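Local structure of cobalamin biosynthesis protein CobN (Mycobacterium tuberculosis, 7C6O) at residues T1169-Y1172 with V1173-Q1177. The protein is the large, catalytic subunit of cobaltochelatase, which probably inserts cobalt into the corrin ring during aerobic cobalamin biosynthesis. Residues are numbered along the deposited sequence; the frame is centred on the assembly and turned at random.
Sequences TQRY and VLDAQ
The carbonyl oxygen of T1169 is gripped by two successive amides at the end of helix 1162-1174. L1174 N reaches T1169 O at 3.1 Å in the carbonyl plane, five residues on, while V1173 N makes the ordinary four-residue bond from 37° above that plane. The five-residue spacing repeats one step later, where D1175 N bonds Q1170 O at 2.8 Å, though this bond is far from straight, with 131° at the hydrogen. These wider bonds mark a pi-type turn.

Side chains follow the widened backbone. T1169 and L1174 run side by side, and T1169 CG2 lies 3.9 Å from L1174 CD1; the threonine hydroxyl meanwhile bonds back to Y1165 O, so a small residue with one polar and one methyl branch suits this buried place. The Q1170 side chain crosses that of L1174 at about a right angle, with OE1 over L1174 CB at 3.6 Å. With CG anti to the backbone N (chi1 179°) and a bend at chi2, the glutamine swings its amide along the helix toward D1175. There a water accepts from Q1170 NE2 at 2.7 Å and donates to D1175 OD1 at 2.6 Å, linking two polar chains at the surface. R1171 NH1 stands 4.0 Å from the same OD1, a long salt bridge of charge alone, since the oxygen sits well out of the guanidinium plane and no N-H points at it.

D1175 OD2 accepts from the backbone N of N1178; a short carboxylate suits this N-cap place because it can fold back onto an amide of the helix's first turn. V1173 and Y1172 pack inward, both against M1193 of helix 1187-1203, and the tyrosine hydroxyl bonds V1123 O. One helix thus ends in a pi-type turn and the next, 1176-1185, starts at once: a tight helix-to-helix junction in the C-terminal helical part of CobN.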
loop_
_atom_site.group_PDB
_atom_site.type_symbol
_atom_site.label_atom_id
_atom_site.label_comp_id
_atom_site.label_asym_id
_atom_site.label_seq_id
_atom_site.Cartn_x
_atom_site.Cartn_y
_atom_site.Cartn_z
ATOM N N THR A 1169 -1.816 1.462 35.037
ATOM C CA THR A 1169 -2.593 0.497 35.811
ATOM C C THR A 1169 -3.791 1.163 36.478
ATOM O O THR A 1169 -4.912 0.644 36.431
ATOM C CB THR A 1169 -1.693 -0.174 36.852
ATOM O OG1 THR A 1169 -0.637 -0.879 36.189
ATOM C CG2 THR A 1169 -2.488 -1.151 37.709
ATOM N N GLN A 1170 -3.572 2.324 37.099
ATOM C CA GLN A 1170 -4.645 2.980 37.834
ATOM C C GLN A 1170 -5.718 3.517 36.892
ATOM O O GLN A 1170 -6.916 3.326 37.130
ATOM C CB GLN A 1170 -4.073 4.104 38.702
ATOM C CG GLN A 1170 -5.116 4.859 39.500
ATOM C CD GLN A 1170 -5.908 3.956 40.423
ATOM O OE1 GLN A 1170 -5.363 3.030 41.027
ATOM N NE2 GLN A 1170 -7.206 4.217 40.534
ATOM N N ARG A 1171 -5.308 4.187 35.811
ATOM C CA ARG A 1171 -6.284 4.837 34.940
ATOM C C ARG A 1171 -7.079 3.823 34.126
ATOM O O ARG A 1171 -8.287 3.991 33.928
ATOM C CB ARG A 1171 -5.590 5.833 34.008
ATOM C CG ARG A 1171 -4.889 6.982 34.716
ATOM C CD ARG A 1171 -5.852 7.759 35.588
ATOM N NE ARG A 1171 -6.802 8.544 34.807
ATOM C CZ ARG A 1171 -7.941 9.031 35.291
ATOM N NH1 ARG A 1171 -8.279 8.800 36.553
ATOM N NH2 ARG A 1171 -8.746 9.739 34.511
ATOM N N TYR A 1172 -6.422 2.771 33.637
ATOM C CA TYR A 1172 -7.069 1.843 32.716
ATOM C C TYR A 1172 -7.807 0.717 33.427
ATOM O O TYR A 1172 -8.910 0.341 33.011
ATOM C CB TYR A 1172 -6.037 1.229 31.761
ATOM C CG TYR A 1172 -5.658 2.086 30.570
ATOM C CD1 TYR A 1172 -5.726 3.472 30.625
ATOM C CD2 TYR A 1172 -5.240 1.498 29.384
ATOM C CE1 TYR A 1172 -5.381 4.247 29.529
ATOM C CE2 TYR A 1172 -4.892 2.265 28.285
ATOM C CZ TYR A 1172 -4.964 3.635 28.363
ATOM O OH TYR A 1172 -4.613 4.388 27.266
ATOM N N VAL A 1173 -7.227 0.166 34.490
ATOM C CA VAL A 1173 -7.657 -1.109 35.053
ATOM C C VAL A 1173 -8.346 -0.932 36.404
ATOM O O VAL A 1173 -9.419 -1.491 36.639
ATOM C CB VAL A 1173 -6.465 -2.084 35.161
ATOM C CG1 VAL A 1173 -6.917 -3.432 35.716
ATOM C CG2 VAL A 1173 -5.805 -2.253 33.800
ATOM N N LEU A 1174 -7.739 -0.163 37.305
ATOM C CA LEU A 1174 -8.248 -0.065 38.670
ATOM C C LEU A 1174 -9.277 1.044 38.847
ATOM O O LEU A 1174 -10.121 0.956 39.747
ATOM C CB LEU A 1174 -7.089 0.144 39.649
ATOM C CG LEU A 1174 -6.053 -0.985 39.682
ATOM C CD1 LEU A 1174 -4.981 -0.705 40.727
ATOM C CD2 LEU A 1174 -6.721 -2.333 39.932
ATOM N N ASP A 1175 -9.231 2.079 38.010
ATOM C CA ASP A 1175 -10.212 3.155 38.078
ATOM C C ASP A 1175 -11.626 2.598 37.950
ATOM O O ASP A 1175 -11.920 1.832 37.030
ATOM C CB ASP A 1175 -9.944 4.173 36.971
ATOM C CG ASP A 1175 -10.961 5.292 36.952
ATOM O OD1 ASP A 1175 -10.930 6.137 37.871
ATOM O OD2 ASP A 1175 -11.789 5.329 36.016
ATOM N N ALA A 1176 -12.502 2.991 38.881
ATOM C CA ALA A 1176 -13.843 2.415 38.930
ATOM C C ALA A 1176 -14.615 2.670 37.640
ATOM O O ALA A 1176 -15.256 1.759 37.103
ATOM C CB ALA A 1176 -14.610 2.974 40.129
ATOM N N GLN A 1177 -14.559 3.900 37.123
ATOM C CA GLN A 1177 -15.326 4.226 35.926
ATOM C C GLN A 1177 -14.828 3.446 34.715
ATOM O O GLN A 1177 -15.630 2.908 33.944
ATOM C CB GLN A 1177 -15.270 5.729 35.654
ATOM C CG GLN A 1177 -16.093 6.161 34.447
ATOM C CD GLN A 1177 -16.044 7.658 34.206
ATOM O OE1 GLN A 1177 -15.303 8.382 34.870
ATOM N NE2 GLN A 1177 -16.838 8.130 33.250
HETATM O O HOH W 1 -8.800 6.112 39.389
#